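PDB 6LIR: TCR beta chain from Gallus gallus, which pairs with the TCR alpha chain to form the chicken alpha-beta T-cell receptor, which probably recognises peptide antigens presented by MHC molecules. Local coordinates for residues 8-13 with 105-110; 15-20 with 72-77; 154-159 with 200-205; 196-201 with 215-220. One frame throughout, in Å; residues are numbered along the deposited sequence.

Interaction 1: 8-13 with 105-110; sequences LVLKED and TRLTVL
Leu8 and Leu107 lie side by side and point the same way, toward strand 16-21, with Leu8 CD2 3.8 Å from Leu107 CD1. Leu10 extends this packed face, its CD1 4.3 Å from Leu107 CD2, and Leu18 and Ala16 of strand 16-21 close over the three leucines. Between the backbones, four hydrogen bonds run from strand to strand, three of them nearly straight, the shortest from Leu110 N to Leu10 O at 2.6 Å, and Leu10 N reaches Thr108 O at 2.7 Å. The two chains run the same way, 22° apart, and this parallel pairing of an N-terminal strand with the last strand is the A'-G edge of an immunoglobulin V domain, set in an otherwise antiparallel sheet. The other face, with Val9, Thr108 and Leu110, is also buried. Val9, with CG1 anti to its own N (chi1 -177°), slants across Leu110 and puts CG1 4.0 Å from Leu110 CG, while Phe206 of strand 198-207 and Ile116 of a loop touch it. Arg106 turns its guanidinium away from strand 8-11 to a salt bridge with Asp149. Toward solvent the contact thins at Lys11, which is exposed, and at Glu12, where CB still lies 3.7 Å from Leu110 O.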
loop_
_atom_site.group_PDB
_atom_site.type_symbol
_atom_site.label_atom_id
_atom_site.label_comp_id
_atom_site.label_asym_id
_atom_site.label_seq_id
_atom_site.Cartn_x
_atom_site.Cartn_y
_atom_site.Cartn_z
ATOM N N LEU B 8 1.243 15.136 3.966
ATOM C CA LEU B 8 0.918 16.531 4.226
ATOM C C LEU B 8 -0.530 16.633 4.681
ATOM O O LEU B 8 -1.415 15.993 4.107
ATOM C CB LEU B 8 1.140 17.392 2.979
ATOM C CG LEU B 8 1.065 18.910 3.157
ATOM C CD1 LEU B 8 2.218 19.416 4.010
ATOM C CD2 LEU B 8 1.062 19.593 1.804
ATOM N N VAL B 9 -0.768 17.445 5.709
ATOM C CA VAL B 9 -2.109 17.703 6.216
ATOM C C VAL B 9 -2.339 19.207 6.215
ATOM O O VAL B 9 -1.538 19.961 6.779
ATOM C CB VAL B 9 -2.320 17.132 7.629
ATOM C CG1 VAL B 9 -3.754 17.367 8.073
ATOM C CG2 VAL B 9 -1.978 15.650 7.662
ATOM N N LEU B 10 -3.433 19.640 5.597
ATOM C CA LEU B 10 -3.742 21.054 5.473
ATOM C C LEU B 10 -5.080 21.365 6.127
ATOM O O LEU B 10 -5.929 20.490 6.314
ATOM C CB LEU B 10 -3.794 21.489 4.003
ATOM C CG LEU B 10 -2.532 21.318 3.167
ATOM C CD1 LEU B 10 -2.801 21.798 1.758
ATOM C CD2 LEU B 10 -1.373 22.077 3.795
ATOM N N LYS B 11 -5.254 22.637 6.463
ATOM C CA LYS B 11 -6.523 23.172 6.929
ATOM C C LYS B 11 -7.264 23.824 5.768
ATOM O O LYS B 11 -6.681 24.143 4.728
ATOM C CB LYS B 11 -6.322 24.186 8.060
ATOM C CG LYS B 11 -6.055 23.577 9.437
ATOM C CD LYS B 11 -4.748 24.099 10.021
ATOM C CE LYS B 11 -3.579 23.416 9.358
ATOM N NZ LYS B 11 -2.217 23.797 9.859
ATOM N N GLU B 12 -8.570 24.001 5.952
ATOM C CA GLU B 12 -9.394 24.628 4.927
ATOM C C GLU B 12 -8.887 26.032 4.615
ATOM O O GLU B 12 -8.438 26.760 5.506
ATOM C CB GLU B 12 -10.848 24.687 5.391
ATOM C CG GLU B 12 -11.871 24.562 4.280
ATOM C CD GLU B 12 -13.029 23.669 4.669
ATOM O OE1 GLU B 12 -13.228 22.626 4.011
ATOM O OE2 GLU B 12 -13.736 24.005 5.644
ATOM N N ASP B 13 -8.923 26.389 3.330
ATOM C CA ASP B 13 -8.548 27.690 2.780
ATOM C C ASP B 13 -7.040 27.885 2.752
ATOM O O ASP B 13 -6.570 28.917 2.259
ATOM C CB ASP B 13 -9.193 28.865 3.532
ATOM C CG ASP B 13 -10.706 28.854 3.440
ATOM O OD1 ASP B 13 -11.320 27.822 3.785
ATOM O OD2 ASP B 13 -11.285 29.881 3.024
ATOM N N THR B 105 2.525 11.484 -2.400
ATOM C CA THR B 105 2.275 12.357 -1.265
ATOM C C THR B 105 0.818 12.189 -0.874
ATOM O O THR B 105 -0.076 12.442 -1.688
ATOM C CB THR B 105 2.545 13.823 -1.617
ATOM O OG1 THR B 105 3.916 13.996 -1.999
ATOM C CG2 THR B 105 2.230 14.719 -0.423
ATOM N N ARG B 106 0.575 11.777 0.364
ATOM C CA ARG B 106 -0.789 11.686 0.855
ATOM C C ARG B 106 -1.146 13.015 1.499
ATOM O O ARG B 106 -0.553 13.407 2.509
ATOM C CB ARG B 106 -0.980 10.552 1.854
ATOM C CG ARG B 106 -2.351 10.619 2.513
ATOM C CD ARG B 106 -3.409 9.896 1.694
ATOM N NE ARG B 106 -4.527 9.435 2.514
ATOM C CZ ARG B 106 -5.739 9.981 2.500
ATOM N NH1 ARG B 106 -5.998 11.016 1.706
ATOM N NH2 ARG B 106 -6.697 9.493 3.280
ATOM N N LEU B 107 -2.110 13.702 0.903
ATOM C CA LEU B 107 -2.540 15.013 1.346
ATOM C C LEU B 107 -3.957 14.894 1.882
ATOM O O LEU B 107 -4.827 14.308 1.227
ATOM C CB LEU B 107 -2.483 16.014 0.189
ATOM C CG LEU B 107 -2.591 17.511 0.480
ATOM C CD1 LEU B 107 -1.653 18.284 -0.429
ATOM C CD2 LEU B 107 -4.017 17.985 0.289
ATOM N N THR B 108 -4.180 15.435 3.071
ATOM C CA THR B 108 -5.499 15.469 3.682
ATOM C C THR B 108 -5.823 16.915 4.022
ATOM O O THR B 108 -5.015 17.600 4.660
ATOM C CB THR B 108 -5.560 14.597 4.943
ATOM O OG1 THR B 108 -4.914 13.341 4.696
ATOM C CG2 THR B 108 -7.002 14.338 5.351
ATOM N N VAL B 109 -6.991 17.379 3.598
ATOM C CA VAL B 109 -7.446 18.727 3.906
ATOM C C VAL B 109 -8.478 18.623 5.016
ATOM O O VAL B 109 -9.521 17.976 4.851
ATOM C CB VAL B 109 -8.029 19.426 2.671
ATOM C CG1 VAL B 109 -8.641 20.763 3.068
ATOM C CG2 VAL B 109 -6.956 19.620 1.620
ATOM N N LEU B 110 -8.182 19.243 6.148
ATOM C CA LEU B 110 -9.023 19.176 7.330
ATOM C C LEU B 110 -9.904 20.413 7.482
ATOM O O LEU B 110 -9.665 21.470 6.894
ATOM C CB LEU B 110 -8.169 18.972 8.583
ATOM C CG LEU B 110 -7.736 17.518 8.794
ATOM C CD1 LEU B 110 -7.469 17.246 10.263
ATOM C CD2 LEU B 110 -8.779 16.542 8.243
#

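Interaction 2: 15-20 with 72-77; sequences NATLSC and HLDIIS
Thr17 and Asp74 stand side by side on the outer face of an antiparallel strand pair, the B-E pair of the V-domain sandwich, and Thr17 OG1 gives a very short hydrogen bond of 2.5 Å to Asp74 OD1. The two belong to a non-hydrogen-bonded pair, where the backbones come close and neighbouring side chains can meet directly. The next such pair, Ser19 and His72, behaves alike: Ser19 OG lies at the edge of the imidazole, near its plane, and is hydrogen-bonded to ND1 of His72 at 2.6 Å. The ring is thus gripped on one nitrogen, while NE2 has a weak bond to Ser66 of strand 61-67. Between these polar couples, Thr17 sends CG2 anti to its backbone N (chi1 -68° for OG1), and this methyl slants across His72 to lie 3.7 Å from ND1.

The opposite face is apolar. Leu18 and Leu73 form a hydrogen-bonded pair with CB atoms 4.4 Å apart, and beyond them both side chains run on into the core to Trp31 and Tyr86. Ile75 touches Tyr86 as well, and Cys20 joins Cys88 in the disulfide that ties the two sheets together. Backbone bonds such as Leu73 N to Leu18 O, 2.6 Å, hold the strands in register. Where strand 72-75 ends, Asn15 continues the pairing with its side chain: Ser77 N meets Asn15 OD1 at 2.9 Å, with an N-H...O angle of 178° and the donor nearly in line with the amide C=O.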
loop_
_atom_site.group_PDB
_atom_site.type_symbol
_atom_site.label_atom_id
_atom_site.label_comp_id
_atom_site.label_asym_id
_atom_site.label_seq_id
_atom_site.Cartn_x
_atom_site.Cartn_y
_atom_site.Cartn_z
ATOM N N ASN B 15 -3.093 27.646 1.716
ATOM C CA ASN B 15 -2.291 27.456 0.521
ATOM C C ASN B 15 -1.085 26.598 0.874
ATOM O O ASN B 15 -0.616 26.588 2.015
ATOM C CB ASN B 15 -1.826 28.795 -0.053
ATOM C CG ASN B 15 -2.966 29.614 -0.625
ATOM O OD1 ASN B 15 -3.966 29.071 -1.092
ATOM N ND2 ASN B 15 -2.817 30.934 -0.593
ATOM N N ALA B 16 -0.586 25.875 -0.124
ATOM C CA ALA B 16 0.519 24.957 0.100
ATOM C C ALA B 16 1.137 24.599 -1.236
ATOM O O ALA B 16 0.466 24.612 -2.271
ATOM C CB ALA B 16 0.068 23.689 0.832
ATOM N N THR B 17 2.420 24.260 -1.194
ATOM C CA THR B 17 3.169 23.851 -2.369
ATOM C C THR B 17 3.714 22.449 -2.152
ATOM O O THR B 17 4.360 22.181 -1.132
ATOM C CB THR B 17 4.315 24.826 -2.655
ATOM O OG1 THR B 17 3.774 26.090 -3.057
ATOM C CG2 THR B 17 5.222 24.287 -3.753
ATOM N N LEU B 18 3.433 21.554 -3.095
ATOM C CA LEU B 18 4.113 20.270 -3.168
ATOM C C LEU B 18 5.172 20.378 -4.252
ATOM O O LEU B 18 4.870 20.752 -5.392
ATOM C CB LEU B 18 3.143 19.132 -3.486
ATOM C CG LEU B 18 2.111 18.719 -2.436
ATOM C CD1 LEU B 18 1.211 17.605 -2.978
ATOM C CD2 LEU B 18 2.794 18.284 -1.155
ATOM N N SER B 19 6.404 20.053 -3.900
ATOM C CA SER B 19 7.523 20.208 -4.810
ATOM C C SER B 19 8.128 18.848 -5.104
ATOM O O SER B 19 8.470 18.104 -4.183
ATOM C CB SER B 19 8.566 21.171 -4.234
ATOM O OG SER B 19 7.969 22.406 -3.869
ATOM N N CYS B 20 8.253 18.532 -6.383
ATOM C CA CYS B 20 8.848 17.283 -6.827
ATOM C C CYS B 20 10.247 17.527 -7.366
ATOM O O CYS B 20 10.486 18.498 -8.091
ATOM C CB CYS B 20 7.990 16.621 -7.902
ATOM S SG CYS B 20 8.731 15.158 -8.638
ATOM N N HIS B 72 6.959 22.411 -9.096
ATOM C CA HIS B 72 6.104 22.747 -7.967
ATOM C C HIS B 72 4.636 22.612 -8.340
ATOM O O HIS B 72 4.215 23.035 -9.419
ATOM C CB HIS B 72 6.365 24.181 -7.497
ATOM C CG HIS B 72 7.771 24.434 -7.061
ATOM N ND1 HIS B 72 8.239 24.077 -5.815
ATOM C CD2 HIS B 72 8.811 25.019 -7.700
ATOM C CE1 HIS B 72 9.509 24.425 -5.708
ATOM N NE2 HIS B 72 9.881 24.999 -6.838
ATOM N N LEU B 73 3.854 22.056 -7.418
ATOM C CA LEU B 73 2.400 22.030 -7.515
ATOM C C LEU B 73 1.836 22.862 -6.373
ATOM O O LEU B 73 2.068 22.545 -5.201
ATOM C CB LEU B 73 1.858 20.600 -7.464
ATOM C CG LEU B 73 0.334 20.479 -7.588
ATOM C CD1 LEU B 73 -0.139 20.830 -8.997
ATOM C CD2 LEU B 73 -0.144 19.085 -7.189
ATOM N N ASP B 74 1.101 23.918 -6.708
ATOM C CA ASP B 74 0.556 24.835 -5.717
ATOM C C ASP B 74 -0.913 24.511 -5.482
ATOM O O ASP B 74 -1.683 24.369 -6.437
ATOM C CB ASP B 74 0.704 26.291 -6.171
ATOM C CG ASP B 74 2.152 26.740 -6.240
ATOM O OD1 ASP B 74 2.945 26.350 -5.357
ATOM O OD2 ASP B 74 2.498 27.486 -7.181
ATOM N N ILE B 75 -1.292 24.394 -4.213
ATOM C CA ILE B 75 -2.665 24.103 -3.816
ATOM C C ILE B 75 -3.319 25.425 -3.432
ATOM O O ILE B 75 -2.953 26.045 -2.427
ATOM C CB ILE B 75 -2.716 23.103 -2.654
ATOM C CG1 ILE B 75 -2.054 21.777 -3.048
ATOM C CG2 ILE B 75 -4.154 22.906 -2.186
ATOM C CD1 ILE B 75 -3.019 20.713 -3.519
ATOM N N ILE B 76 -4.292 25.850 -4.227
ATOM C CA ILE B 76 -4.975 27.127 -4.043
ATOM C C ILE B 76 -6.231 26.917 -3.203
ATOM O O ILE B 76 -7.130 26.168 -3.605
ATOM C CB ILE B 76 -5.322 27.771 -5.394
ATOM C CG1 ILE B 76 -4.081 27.842 -6.287
ATOM C CG2 ILE B 76 -5.910 29.157 -5.184
ATOM C CD1 ILE B 76 -2.901 28.545 -5.647
ATOM N N SER B 77 -6.300 27.584 -2.047
ATOM C CA SER B 77 -7.501 27.586 -1.207
ATOM C C SER B 77 -7.990 26.166 -0.914
ATOM O O SER B 77 -9.077 25.750 -1.320
ATOM C CB SER B 77 -8.608 28.428 -1.844
ATOM O OG SER B 77 -9.832 28.264 -1.150
#

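Interaction 3: 154-159 with 200-205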
loop_
_atom_site.group_PDB
_atom_site.type_symbol
_atom_site.label_atom_id
_atom_site.label_comp_id
_atom_site.label_asym_id
_atom_site.label_seq_id
_atom_site.Cartn_x
_atom_site.Cartn_y
_atom_site.Cartn_z
ATOM N N VAL B 154 6.060 1.269 9.913
ATOM C CA VAL B 154 7.136 0.455 9.363
ATOM C C VAL B 154 7.877 -0.237 10.497
ATOM O O VAL B 154 7.797 0.161 11.661
ATOM C CB VAL B 154 8.126 1.282 8.511
ATOM C CG1 VAL B 154 7.451 1.796 7.251
ATOM C CG2 VAL B 154 8.702 2.429 9.328
ATOM N N TRP B 155 8.630 -1.271 10.133
ATOM C CA TRP B 155 9.457 -2.008 11.075
ATOM C C TRP B 155 10.933 -1.807 10.763
ATOM O O TRP B 155 11.333 -1.786 9.594
ATOM C CB TRP B 155 9.141 -3.505 11.028
ATOM C CG TRP B 155 7.838 -3.900 11.640
ATOM C CD1 TRP B 155 6.639 -4.033 11.001
ATOM C CD2 TRP B 155 7.606 -4.250 13.008
ATOM N NE1 TRP B 155 5.670 -4.435 11.891
ATOM C CE2 TRP B 155 6.238 -4.572 13.130
ATOM C CE3 TRP B 155 8.420 -4.316 14.144
ATOM C CZ2 TRP B 155 5.668 -4.957 14.341
ATOM C CZ3 TRP B 155 7.851 -4.695 15.345
ATOM C CH2 TRP B 155 6.489 -5.012 15.434
ATOM N N LYS B 156 11.739 -1.668 11.813
ATOM C CA LYS B 156 13.181 -1.837 11.731
ATOM C C LYS B 156 13.607 -2.968 12.657
ATOM O O LYS B 156 13.121 -3.066 13.788
ATOM C CB LYS B 156 13.915 -0.544 12.094
ATOM C CG LYS B 156 13.796 0.545 11.037
ATOM C CD LYS B 156 14.716 1.719 11.342
ATOM C CE LYS B 156 14.652 2.765 10.248
ATOM N NZ LYS B 156 15.480 3.960 10.567
ATOM N N VAL B 157 14.531 -3.805 12.195
ATOM C CA VAL B 157 15.139 -4.829 13.036
ATOM C C VAL B 157 16.625 -4.513 13.133
ATOM O O VAL B 157 17.351 -4.592 12.132
ATOM C CB VAL B 157 14.906 -6.245 12.491
ATOM C CG1 VAL B 157 15.615 -7.263 13.367
ATOM C CG2 VAL B 157 13.418 -6.550 12.421
ATOM N N ASN B 158 17.077 -4.178 14.338
ATOM C CA ASN B 158 18.464 -3.805 14.606
ATOM C C ASN B 158 18.917 -2.691 13.661
ATOM O O ASN B 158 19.903 -2.811 12.932
ATOM C CB ASN B 158 19.382 -5.025 14.512
ATOM C CG ASN B 158 19.113 -6.039 15.606
ATOM O OD1 ASN B 158 18.759 -5.676 16.729
ATOM N ND2 ASN B 158 19.276 -7.317 15.285
ATOM N N GLY B 159 18.170 -1.588 13.689
ATOM C CA GLY B 159 18.488 -0.418 12.897
ATOM C C GLY B 159 18.234 -0.525 11.407
ATOM O O GLY B 159 18.367 0.485 10.706
ATOM N N GLU B 200 11.753 -2.912 16.155
ATOM C CA GLU B 200 11.339 -1.520 16.235
ATOM C C GLU B 200 10.188 -1.280 15.273
ATOM O O GLU B 200 10.314 -1.517 14.066
ATOM C CB GLU B 200 12.519 -0.602 15.918
ATOM C CG GLU B 200 12.187 0.864 15.766
ATOM C CD GLU B 200 13.440 1.722 15.759
ATOM O OE1 GLU B 200 13.321 2.963 15.855
ATOM O OE2 GLU B 200 14.547 1.148 15.654
ATOM N N CYS B 201 9.074 -0.806 15.811
ATOM C CA CYS B 201 7.931 -0.377 15.024
ATOM C C CYS B 201 7.872 1.138 15.070
ATOM O O CYS B 201 7.879 1.724 16.156
ATOM C CB CYS B 201 6.631 -0.973 15.565
ATOM S SG CYS B 201 5.155 -0.321 14.743
ATOM N N ILE B 202 7.776 1.769 13.902
ATOM C CA ILE B 202 7.813 3.222 13.792
ATOM C C ILE B 202 6.519 3.700 13.149
ATOM O O ILE B 202 6.108 3.185 12.104
ATOM C CB ILE B 202 9.027 3.694 12.970
ATOM C CG1 ILE B 202 10.332 3.230 13.615
ATOM C CG2 ILE B 202 9.013 5.212 12.787
ATOM C CD1 ILE B 202 11.398 2.858 12.604
ATOM N N ALA B 203 5.908 4.718 13.741
ATOM C CA ALA B 203 4.729 5.342 13.165
ATOM C C ALA B 203 5.121 6.735 12.695
ATOM O O ALA B 203 5.530 7.574 13.503
ATOM C CB ALA B 203 3.588 5.407 14.179
ATOM N N ASN B 204 4.997 6.973 11.396
ATOM C CA ASN B 204 5.302 8.268 10.807
ATOM C C ASN B 204 3.995 8.965 10.469
ATOM O O ASN B 204 3.101 8.359 9.870
ATOM C CB ASN B 204 6.181 8.110 9.562
ATOM C CG ASN B 204 7.486 7.393 9.860
ATOM O OD1 ASN B 204 8.302 7.871 10.647
ATOM N ND2 ASN B 204 7.683 6.234 9.243
ATOM N N PHE B 205 3.887 10.233 10.847
ATOM C CA PHE B 205 2.657 10.987 10.650
ATOM C C PHE B 205 3.023 12.457 10.486
ATOM O O PHE B 205 4.202 12.818 10.427
ATOM C CB PHE B 205 1.675 10.741 11.805
ATOM C CG PHE B 205 2.240 11.039 13.165
ATOM C CD1 PHE B 205 2.959 10.079 13.860
ATOM C CD2 PHE B 205 2.038 12.274 13.758
ATOM C CE1 PHE B 205 3.477 10.352 15.115
ATOM C CE2 PHE B 205 2.554 12.552 15.012
ATOM C CZ PHE B 205 3.273 11.587 15.691
HETATM O O HOH W 1 15.901 -1.585 15.040
#
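The Trp155 indole has one face under Cys201, whose CB sits 3.9 Å from the centroid of the six-membered ring and 10° off its normal, a CH-pi contact. Cys201 SG lies above the same face at a greater distance, a sulfur-aromatic contact. This is the core motif of the immunoglobulin fold, here in a C1-set domain: the tryptophan of strand C packs against the disulfide that links strands B and F, and Cys201 is bonded to Cys141 of strand 136-146. The ring's NE1 is satisfied by Ser183 OG on the facing sheet. As directly paired residues of an antiparallel, non-hydrogen-bonded pair, Trp155 and Cys201 both send their side chains off the same, inner face of the sheet, where they can touch. With CG anti to its carbonyl carbon (chi1 -73°), the indole is carried over toward strand 200-205, and its CE3 comes within 3.4 Å of Glu200 O.

The outer face is mixed. Lys156 extends fully beyond CG and its methylenes slant across Ile202, whose CD1 is 3.7 Å from Lys156 CG. Val154 brings CG2 to 3.9 Å from Ile202 CB, and Asn204, whose OD1 is bonded to Ser213, adds its ND2 beside the same methyl. Backbone hydrogen bonds join Val154 with Ile202 and Lys156 with Glu200, on either side of the Trp155-Cys201 pair; Lys156 N to Glu200 O is 2.7 Å. At the turn after strand 154-157 a water bridges the segments, accepting from Gly159 N at 2.6 Å and donating to Glu200 OE2 at 3.1 Å.

Interaction 4: 196-201 with 215-220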
loop_
_atom_site.group_PDB
_atom_site.type_symbol
_atom_site.label_atom_id
_atom_site.label_comp_id
_atom_site.label_asym_id
_atom_site.label_seq_id
_atom_site.Cartn_x
_atom_site.Cartn_y
_atom_site.Cartn_z
ATOM N N LEU B 196 19.401 -9.649 22.221
ATOM C CA LEU B 196 20.068 -8.543 21.550
ATOM C C LEU B 196 19.280 -8.009 20.362
ATOM O O LEU B 196 19.542 -6.884 19.917
ATOM C CB LEU B 196 21.464 -8.971 21.095
ATOM C CG LEU B 196 22.344 -9.462 22.245
ATOM C CD1 LEU B 196 23.618 -10.098 21.716
ATOM C CD2 LEU B 196 22.653 -8.323 23.209
ATOM N N ASN B 197 18.335 -8.786 19.834
ATOM C CA ASN B 197 17.591 -8.358 18.657
ATOM C C ASN B 197 16.607 -7.256 19.030
ATOM O O ASN B 197 15.768 -7.417 19.924
ATOM C CB ASN B 197 16.864 -9.544 18.031
ATOM C CG ASN B 197 17.767 -10.366 17.132
ATOM O OD1 ASN B 197 18.873 -9.943 16.790
ATOM N ND2 ASN B 197 17.301 -11.548 16.743
ATOM N N ARG B 198 16.716 -6.132 18.340
ATOM C CA ARG B 198 15.907 -4.952 18.605
ATOM C C ARG B 198 14.821 -4.864 17.539
ATOM O O ARG B 198 15.114 -4.604 16.367
ATOM C CB ARG B 198 16.775 -3.698 18.634
ATOM C CG ARG B 198 16.012 -2.390 18.583
ATOM C CD ARG B 198 16.858 -1.274 19.175
ATOM N NE ARG B 198 17.699 -0.639 18.167
ATOM C CZ ARG B 198 18.928 -1.041 17.858
ATOM N NH1 ARG B 198 19.616 -0.403 16.921
ATOM N NH2 ARG B 198 19.472 -2.077 18.487
ATOM N N PHE B 199 13.568 -5.068 17.942
ATOM C CA PHE B 199 12.442 -5.064 17.017
ATOM C C PHE B 199 11.704 -3.744 17.192
ATOM O O PHE B 199 11.119 -3.481 18.247
ATOM C CB PHE B 199 11.516 -6.254 17.266
ATOM C CG PHE B 199 12.191 -7.584 17.118
ATOM C CD1 PHE B 199 12.407 -8.137 15.863
ATOM C CD2 PHE B 199 12.619 -8.277 18.236
ATOM C CE1 PHE B 199 13.037 -9.366 15.735
ATOM C CE2 PHE B 199 13.245 -9.498 18.115
ATOM C CZ PHE B 199 13.456 -10.044 16.866
ATOM N N GLU B 200 11.753 -2.912 16.155
ATOM C CA GLU B 200 11.339 -1.520 16.235
ATOM C C GLU B 200 10.188 -1.280 15.273
ATOM O O GLU B 200 10.314 -1.517 14.066
ATOM C CB GLU B 200 12.519 -0.602 15.918
ATOM C CG GLU B 200 12.187 0.864 15.766
ATOM C CD GLU B 200 13.440 1.722 15.759
ATOM O OE1 GLU B 200 13.321 2.963 15.855
ATOM O OE2 GLU B 200 14.547 1.148 15.654
ATOM N N CYS B 201 9.074 -0.806 15.811
ATOM C CA CYS B 201 7.931 -0.377 15.024
ATOM C C CYS B 201 7.872 1.138 15.070
ATOM O O CYS B 201 7.879 1.724 16.156
ATOM C CB CYS B 201 6.631 -0.973 15.565
ATOM S SG CYS B 201 5.155 -0.321 14.743
ATOM N N GLN B 215 8.515 5.997 17.972
ATOM C CA GLN B 215 9.254 4.751 17.854
ATOM C C GLN B 215 8.973 3.896 19.080
ATOM O O GLN B 215 9.061 4.377 20.214
ATOM C CB GLN B 215 10.757 5.015 17.712
ATOM C CG GLN B 215 11.130 5.908 16.525
ATOM C CD GLN B 215 11.144 7.391 16.871
ATOM O OE1 GLN B 215 10.806 8.238 16.041
ATOM N NE2 GLN B 215 11.538 7.711 18.099
ATOM N N LYS B 216 8.628 2.637 18.844
ATOM C CA LYS B 216 8.387 1.674 19.903
ATOM C C LYS B 216 9.314 0.489 19.696
ATOM O O LYS B 216 9.527 0.050 18.563
ATOM C CB LYS B 216 6.926 1.215 19.911
ATOM C CG LYS B 216 6.378 0.947 21.294
ATOM C CD LYS B 216 6.344 2.213 22.136
ATOM C CE LYS B 216 6.230 1.856 23.607
ATOM N NZ LYS B 216 5.799 2.992 24.463
ATOM N N ILE B 217 9.851 -0.042 20.788
ATOM C CA ILE B 217 10.833 -1.113 20.710
ATOM C C ILE B 217 10.372 -2.267 21.582
ATOM O O ILE B 217 9.794 -2.058 22.655
ATOM C CB ILE B 217 12.231 -0.641 21.163
ATOM C CG1 ILE B 217 12.570 0.727 20.566
ATOM C CG2 ILE B 217 13.290 -1.678 20.813
ATOM C CD1 ILE B 217 13.136 0.665 19.181
ATOM N N ILE B 218 10.647 -3.483 21.128
ATOM C CA ILE B 218 10.614 -4.663 21.977
ATOM C C ILE B 218 11.837 -5.494 21.624
ATOM O O ILE B 218 12.196 -5.620 20.448
ATOM C CB ILE B 218 9.298 -5.459 21.807
ATOM C CG1 ILE B 218 9.198 -6.578 22.847
ATOM C CG2 ILE B 218 9.157 -6.007 20.392
ATOM C CD1 ILE B 218 7.803 -7.169 22.971
ATOM N N TYR B 219 12.511 -6.006 22.643
ATOM C CA TYR B 219 13.656 -6.880 22.453
ATOM C C TYR B 219 13.228 -8.339 22.525
ATOM O O TYR B 219 12.179 -8.676 23.078
ATOM C CB TYR B 219 14.742 -6.580 23.487
ATOM C CG TYR B 219 15.523 -5.334 23.149
ATOM C CD1 TYR B 219 16.655 -5.400 22.347
ATOM C CD2 TYR B 219 15.111 -4.088 23.605
ATOM C CE1 TYR B 219 17.367 -4.259 22.024
ATOM C CE2 TYR B 219 15.815 -2.941 23.287
ATOM C CZ TYR B 219 16.942 -3.033 22.497
ATOM O OH TYR B 219 17.647 -1.895 22.180
ATOM N N GLY B 220 14.059 -9.203 21.951
ATOM C CA GLY B 220 13.807 -10.627 22.009
ATOM C C GLY B 220 14.020 -11.195 23.402
ATOM O O GLY B 220 14.521 -10.536 24.314
#
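Tyr219 lies alongside Arg198, both pointing the same way, with Tyr219 CE1 3.5 Å from Arg198 CB and Tyr219 OH 3.2 Å from Arg198 CD. The arginine's methylenes run alongside the phenol, and the guanidinium and ring planes stand 45° apart. Ile217 takes the next place along this face: its CG2 meets Arg198 CG at 3.6 Å. Its CD1, carried over by CG1 anti to the carbonyl carbon (chi1 -44°), touches Glu200 CG at 3.5 Å. Gln215 runs beside the same glutamate, carboxylate and amide planes turned 74° apart.

On the inner face Phe199 has CB 3.9 Å from Ile218 CG2, and the edge of its ring receives Gly220 N in plane. Beneath these side chains the backbones exchange antiparallel hydrogen bonds on both sides of Glu200: Phe199 pairs with Ile218 and Cys201 with Lys216, while Gly220 N reaches Asn197 O at 3.2 Å beyond the Arg198-Tyr219 pair, at the start of strand 198-201.

Further out, the Asn197 amide is hydrogen-bonded to Glu191 O and to the side chain of Asn158, which probably helps set the start of the strand. The two segments form the F-G hairpin of the constant domain, at the edge of its sheet; Phe199 packs on Leu185 and Ile187 of strand 178-188 and on helix 189-192, Ile218 reaches Trp192 of that helix, and strand 120-124 lies against Lys216 and Ile218.

Interactions 1 and 2 belong to the variable domain, interactions 3 and 4 to the constant domain. Interaction 1 and interaction 2, with centres 11 Å apart, pack face to face across the V-domain core: Leu10 CD1 is 3.6 Å from Ala16 CB and Leu8 CD2 is 3.7 Å from Leu18 CD2. Interactions 3 and 4 share Glu200 and Cys201 on strand 198-207, which is flanked by the partner strands of both; Asn158 OD1 also lies 2.6 Å from Arg198 N, a probable hydrogen bond. Between the domains, interaction 1 comes nearest to interaction 3, about 7 Å between nearest atoms, whereas the centres of interactions 2 and 4 are 38 Å apart.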